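Local coordinates for beta-1,3-xylanase (Alcaligenes sp., PDB 2COV), which carries a family 31 carbohydrate-binding module, the part described here, which has affinity for beta-1,3-xylan and probably holds the enzyme on its substrate, at residues A[60-72]-A[82-94]. Sequence-based numbering, arbitrary orientation.
Sequences NAVLGQDYKLTFK and QILDRNITFTTQV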
ATOM      1  N   ASN A  60     -11.925 -13.997  15.288  1.00 14.33           N
ATOM      2  CA  ASN A  60     -12.156 -15.417  15.035  1.00 15.14           C
ATOM      3  C   ASN A  60     -10.874 -16.039  14.495  1.00 14.90           C
ATOM      4  O   ASN A  60     -10.198 -15.406  13.668  1.00 16.13           O
ATOM      5  CB  ASN A  60     -13.256 -15.610  13.998  1.00 14.87           C
ATOM      6  CG  ASN A  60     -14.583 -15.027  14.415  1.00 16.00           C
ATOM      7  OD1 ASN A  60     -15.039 -15.170  15.557  1.00 20.88           O
ATOM      8  ND2 ASN A  60     -15.211 -14.369  13.463  1.00 17.55           N
ATOM      9  N   ALA A  61     -10.565 -17.249  14.873  1.00 14.66           N
ATOM     10  CA  ALA A  61      -9.407 -17.971  14.339  1.00 15.71           C
ATOM     11  C   ALA A  61      -9.599 -19.461  14.507  1.00 16.36           C
ATOM     12  O   ALA A  61     -10.495 -19.926  15.220  1.00 17.37           O
ATOM     13  CB  ALA A  61      -8.120 -17.529  15.025  1.00 16.43           C
ATOM     14  N   VAL A  62      -8.702 -20.229  13.908  1.00 16.44           N
ATOM     15  CA  VAL A  62      -8.753 -21.703  13.963  1.00 17.56           C
ATOM     16  C   VAL A  62      -7.389 -22.189  14.413  1.00 16.27           C
ATOM     17  O   VAL A  62      -6.384 -21.849  13.812  1.00 17.22           O
ATOM     18  CB  VAL A  62      -9.092 -22.280  12.601  1.00 17.33           C
ATOM     19  CG1 VAL A  62      -8.994 -23.814  12.607  1.00 17.73           C
ATOM     20  CG2 VAL A  62     -10.445 -21.829  12.200  1.00 19.05           C
ATOM     21  N   LEU A  63      -7.337 -22.950  15.482  1.00 17.08           N
ATOM     22  CA  LEU A  63      -6.091 -23.506  15.972  1.00 17.93           C
ATOM     23  C   LEU A  63      -5.340 -24.261  14.879  1.00 18.38           C
ATOM     24  O   LEU A  63      -5.943 -25.075  14.170  1.00 20.01           O
ATOM     25  CB  LEU A  63      -6.312 -24.425  17.171  1.00 18.80           C
ATOM     26  CG  LEU A  63      -6.589 -23.742  18.485  1.00 20.85           C
ATOM     27  CD1 LEU A  63      -7.183 -24.796  19.437  1.00 25.14           C
ATOM     28  CD2 LEU A  63      -5.318 -23.098  19.007  1.00 21.48           C
ATOM     29  N   GLY A  64      -4.018 -23.993  14.768  1.00 17.60           N
ATOM     30  CA  GLY A  64      -3.157 -24.637  13.796  1.00 18.16           C
ATOM     31  C   GLY A  64      -3.088 -23.968  12.474  1.00 18.96           C
ATOM     32  O   GLY A  64      -2.262 -24.385  11.656  1.00 20.60           O
ATOM     33  N   GLN A  65      -3.906 -22.946  12.231  1.00 17.40           N
ATOM     34  CA  GLN A  65      -3.818 -22.177  11.016  1.00 17.33           C
ATOM     35  C   GLN A  65      -2.823 -21.020  11.181  1.00 16.38           C
ATOM     36  O   GLN A  65      -2.480 -20.642  12.290  1.00 16.54           O
ATOM     37  CB  GLN A  65      -5.194 -21.658  10.587  1.00 18.01           C
ATOM     38  CG  GLN A  65      -6.100 -22.803  10.173  1.00 21.22           C
ATOM     39  CD  GLN A  65      -5.669 -23.515   8.935  1.00 25.34           C
ATOM     40  OE1 GLN A  65      -5.424 -24.765   8.946  1.00 29.62           O
ATOM     41  NE2 GLN A  65      -5.657 -22.803   7.844  1.00 22.42           N
ATOM     42  N   ASP A  66      -2.256 -20.633  10.045  1.00 17.08           N
ATOM     43  CA  ASP A  66      -1.248 -19.580   9.989  1.00 15.93           C
ATOM     44  C   ASP A  66      -1.928 -18.272   9.643  1.00 15.37           C
ATOM     45  O   ASP A  66      -2.798 -18.236   8.782  1.00 16.68           O
ATOM     46  CB  ASP A  66      -0.220 -19.846   8.900  1.00 17.23           C
ATOM     47  CG  ASP A  66       0.484 -21.128   9.088  1.00 21.03           C
ATOM     48  OD1 ASP A  66       0.883 -21.738   8.025  1.00 28.13           O
ATOM     49  OD2 ASP A  66       0.660 -21.518  10.260  1.00 21.37           O
ATOM     50  N   TYR A  67      -1.511 -17.176  10.278  1.00 13.87           N
ATOM     51  CA  TYR A  67      -2.106 -15.873  10.119  1.00 13.82           C
ATOM     52  C   TYR A  67      -1.017 -14.811  10.021  1.00 12.98           C
ATOM     53  O   TYR A  67       0.017 -14.907  10.680  1.00 13.18           O
ATOM     54  CB  TYR A  67      -2.964 -15.548  11.368  1.00 14.07           C
ATOM     55  CG  TYR A  67      -4.187 -16.433  11.482  1.00 12.50           C
ATOM     56  CD1 TYR A  67      -4.169 -17.571  12.288  1.00 13.71           C
ATOM     57  CD2 TYR A  67      -5.322 -16.168  10.741  1.00 13.20           C
ATOM     58  CE1 TYR A  67      -5.254 -18.420  12.361  1.00 14.87           C
ATOM     59  CE2 TYR A  67      -6.446 -17.022  10.820  1.00 14.04           C
ATOM     60  CZ  TYR A  67      -6.367 -18.164  11.613  1.00 13.68           C
ATOM     61  OH  TYR A  67      -7.415 -19.015  11.690  1.00 16.16           O
ATOM     62  N   LYS A  68      -1.346 -13.749   9.310  1.00 11.61           N
ATOM     63  CA  LYS A  68      -0.528 -12.525   9.345  1.00 11.60           C
ATOM     64  C   LYS A  68      -1.102 -11.605  10.421  1.00 11.59           C
ATOM     65  O   LYS A  68      -2.306 -11.229  10.375  1.00 12.46           O
ATOM     66  CB  LYS A  68      -0.573 -11.842   8.020  1.00 12.15           C
ATOM     67  CG  LYS A  68       0.189 -10.514   7.941  1.00 13.41           C
ATOM     68  CD  LYS A  68      -0.176  -9.797   6.585  1.00 16.44           C
ATOM     69  CE  LYS A  68       0.386  -8.440   6.399  1.00 19.17           C
ATOM     70  NZ  LYS A  68      -0.170  -7.954   5.066  1.00 24.87           N
ATOM     71  N   LEU A  69      -0.265 -11.241  11.374  1.00 10.95           N
ATOM     72  CA  LEU A  69      -0.651 -10.172  12.329  1.00 10.50           C
ATOM     73  C   LEU A  69      -0.187  -8.852  11.801  1.00 11.06           C
ATOM     74  O   LEU A  69       0.943  -8.746  11.289  1.00 11.51           O
ATOM     75  CB  LEU A  69       0.047 -10.431  13.682  1.00 11.60           C
ATOM     76  CG  LEU A  69      -0.057 -11.829  14.313  1.00 11.87           C
ATOM     77  CD1 LEU A  69       0.553 -11.820  15.729  1.00 12.93           C
ATOM     78  CD2 LEU A  69      -1.496 -12.314  14.295  1.00 12.89           C
ATOM     79  N   THR A  70      -0.969  -7.802  12.003  1.00 11.61           N
ATOM     80  CA  THR A  70      -0.494  -6.447  11.694  1.00 10.37           C
ATOM     81  C   THR A  70      -0.919  -5.519  12.820  1.00 10.75           C
ATOM     82  O   THR A  70      -1.983  -5.629  13.398  1.00 11.15           O
ATOM     83  CB  THR A  70      -1.145  -5.901  10.406  1.00 11.59           C
ATOM     84  OG1 THR A  70      -0.868  -6.807   9.325  1.00 13.29           O
ATOM     85  CG2 THR A  70      -0.690  -4.522  10.003  1.00 13.17           C
ATOM     86  N   PHE A  71       0.018  -4.605  13.114  1.00 10.62           N
ATOM     87  CA  PHE A  71      -0.260  -3.512  14.027  1.00  9.81           C
ATOM     88  C   PHE A  71       0.106  -2.237  13.322  1.00 10.37           C
ATOM     89  O   PHE A  71       1.215  -2.100  12.774  1.00 11.26           O
ATOM     90  CB  PHE A  71       0.567  -3.617  15.304  1.00 10.01           C
ATOM     91  CG  PHE A  71       0.277  -2.542  16.321  1.00 10.86           C
ATOM     92  CD1 PHE A  71      -1.001  -2.376  16.802  1.00 11.11           C
ATOM     93  CD2 PHE A  71       1.211  -1.665  16.777  1.00 11.90           C
ATOM     94  CE1 PHE A  71      -1.339  -1.368  17.692  1.00 12.34           C
ATOM     95  CE2 PHE A  71       0.925  -0.679  17.703  1.00 12.78           C
ATOM     96  CZ  PHE A  71      -0.331  -0.527  18.129  1.00 13.14           C
ATOM     97  N   LYS A  72      -0.865  -1.342  13.246  1.00 10.67           N
ATOM     98  CA  LYS A  72      -0.705  -0.024  12.658  1.00 10.02           C
ATOM     99  C   LYS A  72      -0.935   1.036  13.711  1.00 10.28           C
ATOM    100  O   LYS A  72      -1.902   0.967  14.437  1.00 11.27           O
ATOM    101  CB  LYS A  72      -1.713   0.221  11.516  1.00 10.07           C
ATOM    102  CG  LYS A  72      -1.930  -0.888  10.564  1.00 12.52           C
ATOM    103  CD  LYS A  72      -2.821  -0.513   9.418  1.00 14.44           C
ATOM    104  CE  LYS A  72      -3.080  -1.663   8.469  1.00 15.76           C
ATOM    105  NZ  LYS A  72      -3.982  -1.292   7.356  1.00 19.37           N
ATOM    106  N   GLN A  82       3.604   3.952  12.006  1.00 10.50           N
ATOM    107  CA  GLN A  82       4.374   2.716  11.898  1.00 10.45           C
ATOM    108  C   GLN A  82       3.419   1.567  11.644  1.00 11.05           C
ATOM    109  O   GLN A  82       2.336   1.532  12.188  1.00 11.74           O
ATOM    110  CB  GLN A  82       5.157   2.488  13.181  1.00 12.05           C
ATOM    111  CG  GLN A  82       6.182   3.408  13.510  1.00 15.04           C
ATOM    112  CD  GLN A  82       7.091   2.923  14.649  1.00 15.95           C
ATOM    113  OE1 GLN A  82       7.326   1.782  14.713  1.00 19.66           O
ATOM    114  NE2 GLN A  82       7.580   3.847  15.487  1.00 20.13           N
ATOM    115  N   ILE A  83       3.834   0.675  10.761  1.00 10.68           N
ATOM    116  CA  ILE A  83       3.098  -0.557  10.469  1.00 11.17           C
ATOM    117  C   ILE A  83       4.009  -1.737  10.602  1.00 11.01           C
ATOM    118  O   ILE A  83       5.040  -1.782  10.004  1.00 13.00           O
ATOM    119  CB  ILE A  83       2.429  -0.510   9.075  1.00 12.85           C
ATOM    120  CG1 ILE A  83       1.450   0.679   8.985  1.00 14.71           C
ATOM    121  CG2 ILE A  83       1.706  -1.831   8.805  1.00 14.16           C
ATOM    122  CD1 ILE A  83       0.707   0.771   7.701  1.00 18.25           C
ATOM    123  N   LEU A  84       3.613  -2.680  11.419  1.00 10.73           N
ATOM    124  CA  LEU A  84       4.368  -3.888  11.713  1.00 10.32           C
ATOM    125  C   LEU A  84       3.599  -5.123  11.297  1.00 11.60           C
ATOM    126  O   LEU A  84       2.426  -5.191  11.631  1.00 11.60           O
ATOM    127  CB  LEU A  84       4.711  -4.009  13.211  1.00 11.60           C
ATOM    128  CG  LEU A  84       5.525  -2.910  13.854  1.00 13.44           C
ATOM    129  CD1 LEU A  84       4.594  -1.840  14.387  1.00 18.78           C
ATOM    130  CD2 LEU A  84       6.259  -3.384  15.043  1.00 15.62           C
ATOM    131  N   ASP A  85       4.261  -6.060  10.605  1.00 11.19           N
ATOM    132  CA  ASP A  85       3.644  -7.316  10.244  1.00 11.88           C
ATOM    133  C   ASP A  85       4.450  -8.461  10.773  1.00 10.86           C
ATOM    134  O   ASP A  85       5.673  -8.432  10.671  1.00 11.34           O
ATOM    135  CB  ASP A  85       3.512  -7.455   8.710  1.00 12.32           C
ATOM    136  CG  ASP A  85       2.767  -6.290   7.993  1.00 16.24           C
ATOM    137  OD1 ASP A  85       1.623  -6.071   8.321  1.00 18.18           O
ATOM    138  OD2 ASP A  85       3.364  -5.561   7.092  1.00 19.22           O
ATOM    139  N   ARG A  86       3.786  -9.527  11.215  1.00 11.35           N
ATOM    140  CA  ARG A  86       4.500 -10.806  11.472  1.00 10.69           C
ATOM    141  C   ARG A  86       3.569 -11.962  11.230  1.00 10.36           C
ATOM    142  O   ARG A  86       2.395 -11.893  11.585  1.00 11.37           O
ATOM    143  CB  ARG A  86       5.061 -10.808  12.852  1.00 12.23           C
ATOM    144  CG  ARG A  86       4.106 -11.009  13.981  1.00 11.75           C
ATOM    145  CD  ARG A  86       4.801 -11.152  15.388  1.00 14.92           C
ATOM    146  NE  ARG A  86       5.555 -12.430  15.408  1.00 15.51           N
ATOM    147  CZ  ARG A  86       5.716 -13.183  16.502  1.00 19.39           C
ATOM    148  NH1 ARG A  86       5.293 -12.844  17.712  1.00 22.28           N
ATOM    149  NH2 ARG A  86       6.379 -14.328  16.411  1.00 22.79           N
ATOM    150  N   ASN A  87       4.102 -13.070  10.761  1.00 11.40           N
ATOM    151  CA  ASN A  87       3.309 -14.307  10.594  1.00 11.64           C
ATOM    152  C   ASN A  87       3.446 -15.202  11.779  1.00 12.00           C
ATOM    153  O   ASN A  87       4.550 -15.379  12.335  1.00 12.70           O
ATOM    154  CB  ASN A  87       3.783 -15.089   9.354  1.00 11.75           C
ATOM    155  CG  ASN A  87       3.603 -14.373   8.064  1.00 12.73           C
ATOM    156  OD1 ASN A  87       2.799 -13.463   7.949  1.00 12.32           O
ATOM    157  ND2 ASN A  87       4.372 -14.840   7.038  1.00 13.81           N
ATOM    158  N   ILE A  88       2.324 -15.804  12.174  1.00 12.03           N
ATOM    159  CA  ILE A  88       2.250 -16.717  13.311  1.00 13.69           C
ATOM    160  C   ILE A  88       1.371 -17.931  12.964  1.00 14.14           C
ATOM    161  O   ILE A  88       0.612 -17.915  12.002  1.00 14.52           O
ATOM    162  CB  ILE A  88       1.743 -16.028  14.641  1.00 13.62           C
ATOM    163  CG1 ILE A  88       0.319 -15.510  14.509  1.00 14.09           C
ATOM    164  CG2 ILE A  88       2.678 -14.922  15.027  1.00 14.49           C
ATOM    165  CD1 ILE A  88      -0.819 -16.554  14.761  1.00 15.63           C
ATOM    166  N   THR A  89       1.561 -18.962  13.747  1.00 15.75           N
ATOM    167  CA  THR A  89       0.613 -20.081  13.813  1.00 16.55           C
ATOM    168  C   THR A  89      -0.201 -20.003  15.096  1.00 15.80           C
ATOM    169  O   THR A  89       0.366 -19.816  16.152  1.00 16.58           O
ATOM    170  CB  THR A  89       1.378 -21.398  13.724  1.00 19.55           C
ATOM    171  OG1 THR A  89       2.115 -21.455  12.493  1.00 20.05           O
ATOM    172  CG2 THR A  89       0.420 -22.619  13.818  1.00 19.23           C
ATOM    173  N   PHE A  90      -1.501 -20.097  14.981  1.00 16.11           N
ATOM    174  CA  PHE A  90      -2.346 -19.974  16.148  1.00 16.15           C
ATOM    175  C   PHE A  90      -2.301 -21.227  17.017  1.00 15.82           C
ATOM    176  O   PHE A  90      -2.584 -22.328  16.519  1.00 17.17           O
ATOM    177  CB  PHE A  90      -3.775 -19.659  15.736  1.00 16.63           C
ATOM    178  CG  PHE A  90      -4.757 -19.503  16.862  1.00 14.94           C
ATOM    179  CD1 PHE A  90      -4.402 -18.912  18.022  1.00 16.10           C
ATOM    180  CD2 PHE A  90      -6.041 -19.966  16.715  1.00 16.68           C
ATOM    181  CE1 PHE A  90      -5.302 -18.759  19.047  1.00 17.77           C
ATOM    182  CE2 PHE A  90      -6.961 -19.809  17.708  1.00 15.98           C
ATOM    183  CZ  PHE A  90      -6.594 -19.226  18.888  1.00 16.89           C
ATOM    184  N   THR A  91      -1.830 -21.062  18.243  1.00 17.39           N
ATOM    185  CA  THR A  91      -1.683 -22.125  19.220  1.00 17.96           C
ATOM    186  C   THR A  91      -2.349 -21.690  20.524  1.00 18.69           C
ATOM    187  O   THR A  91      -2.838 -20.582  20.624  1.00 18.06           O
ATOM    188  CB  THR A  91      -0.188 -22.344  19.583  1.00 17.95           C
ATOM    189  OG1 THR A  91       0.333 -21.129  20.204  1.00 20.66           O
ATOM    190  CG2 THR A  91       0.686 -22.604  18.330  1.00 19.34           C
ATOM    191  N   THR A  92      -2.262 -22.573  21.533  1.00 19.21           N
ATOM    192  CA  THR A  92      -2.874 -22.341  22.815  1.00 18.88           C
ATOM    193  C   THR A  92      -2.027 -21.485  23.783  1.00 19.03           C
ATOM    194  O   THR A  92      -2.394 -21.363  24.949  1.00 20.12           O
ATOM    195  CB  THR A  92      -3.260 -23.648  23.481  1.00 20.55           C
ATOM    196  OG1 THR A  92      -2.040 -24.384  23.578  1.00 21.91           O
ATOM    197  CG2 THR A  92      -4.331 -24.359  22.656  1.00 21.51           C
ATOM    198  N   GLN A  93      -0.974 -20.775  23.296  1.00 17.79           N
ATOM    199  CA  GLN A  93      -0.174 -19.961  24.236  1.00 18.76           C
ATOM    200  C   GLN A  93      -0.983 -18.824  24.841  1.00 17.41           C
ATOM    201  O   GLN A  93      -1.777 -18.237  24.152  1.00 18.15           O
ATOM    202  CB  GLN A  93       1.041 -19.357  23.527  1.00 18.21           C
ATOM    203  CG  GLN A  93       0.733 -18.326  22.457  1.00 18.87           C
ATOM    204  CD  GLN A  93       1.993 -17.685  21.848  1.00 19.78           C
ATOM    205  OE1 GLN A  93       2.965 -18.384  21.526  1.00 20.20           O
ATOM    206  NE2 GLN A  93       1.968 -16.396  21.670  1.00 17.17           N
ATOM    207  N   VAL A  94      -0.739 -18.536  26.111  1.00 18.94           N
ATOM    208  CA  VAL A  94      -1.327 -17.405  26.786  1.00 20.23           C
ATOM    209  C   VAL A  94      -0.139 -16.661  27.392  1.00 21.09           C
ATOM    210  O   VAL A  94       0.586 -17.188  28.272  1.00 23.26           O
ATOM    211  CB  VAL A  94      -2.350 -17.847  27.851  1.00 21.38           C
ATOM    212  CG1 VAL A  94      -2.868 -16.673  28.609  1.00 25.53           C
ATOM    213  CG2 VAL A  94      -3.466 -18.613  27.207  1.00 21.99           C
TER
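Phe90 fills a hollow shaped by the turn from Val62 to Gln65, at one end of the antiparallel hairpin of strands 66-75 and 80-89. With CG anti to the backbone N (chi1 -180°), its ring is directed at the turn, where its edge meets the Val62 carbonyl. Leu63 CD2 sits over one face of the ring, 3.9 Å from the centroid in a CH-pi contact, and Ala61 CB lies 3.6 Å from Phe90 CD2. Tyr67 sets its own ring edge, through CE1, against Phe90 CB, while its hydroxyl accepts the N-H of Val62. Two backbone bonds, Gly64 N to Phe90 O and Phe90 N to Gln65 O, pin the turn to the departing chain.

Further along the same face, Leu69 and Ile88 cross at about a right angle: Ile88 CG1, between its backbone N and carbonyl carbon (chi1 63°), lies 3.7 Å from Leu69 CD2. Ile88 CG2 covers a face of the Arg86 guanidinium, whose NH1 bonds to Phe13 O. Phe71 and Leu84 run side by side, CD1 of the leucine at the ring edge; Phe71 also meets the rings of His27, Trp32 and Phe55.

The other face is mixed, mostly polar. Ile83 fits between Thr70 CG2 and the Lys72 stem. Thr89 OG1 donates to Asp66 OD2 (2.7 Å) from the anti side, 31° out of the carboxylate plane; Thr70 OG1 donates to Asp85 OD1 (2.8 Å). Lys68 CE lies 3.3 Å from Asp85 OD1, while NZ salt-bridges Asp43. Replacing Asp85 by an alanine would probably leave the Thr70 hydroxyl without its acceptor and the Lys68 ammonium, still paired with Asp43, without a nearby negative charge. Gln82 to Arg86 form an antiparallel ladder with a strand of a second subunit, another copy of the protein. Apolar side chains thus turn inward, while hydroxyl-carboxylate pairs and lysines suit a surface partly met by neighbouring subunits.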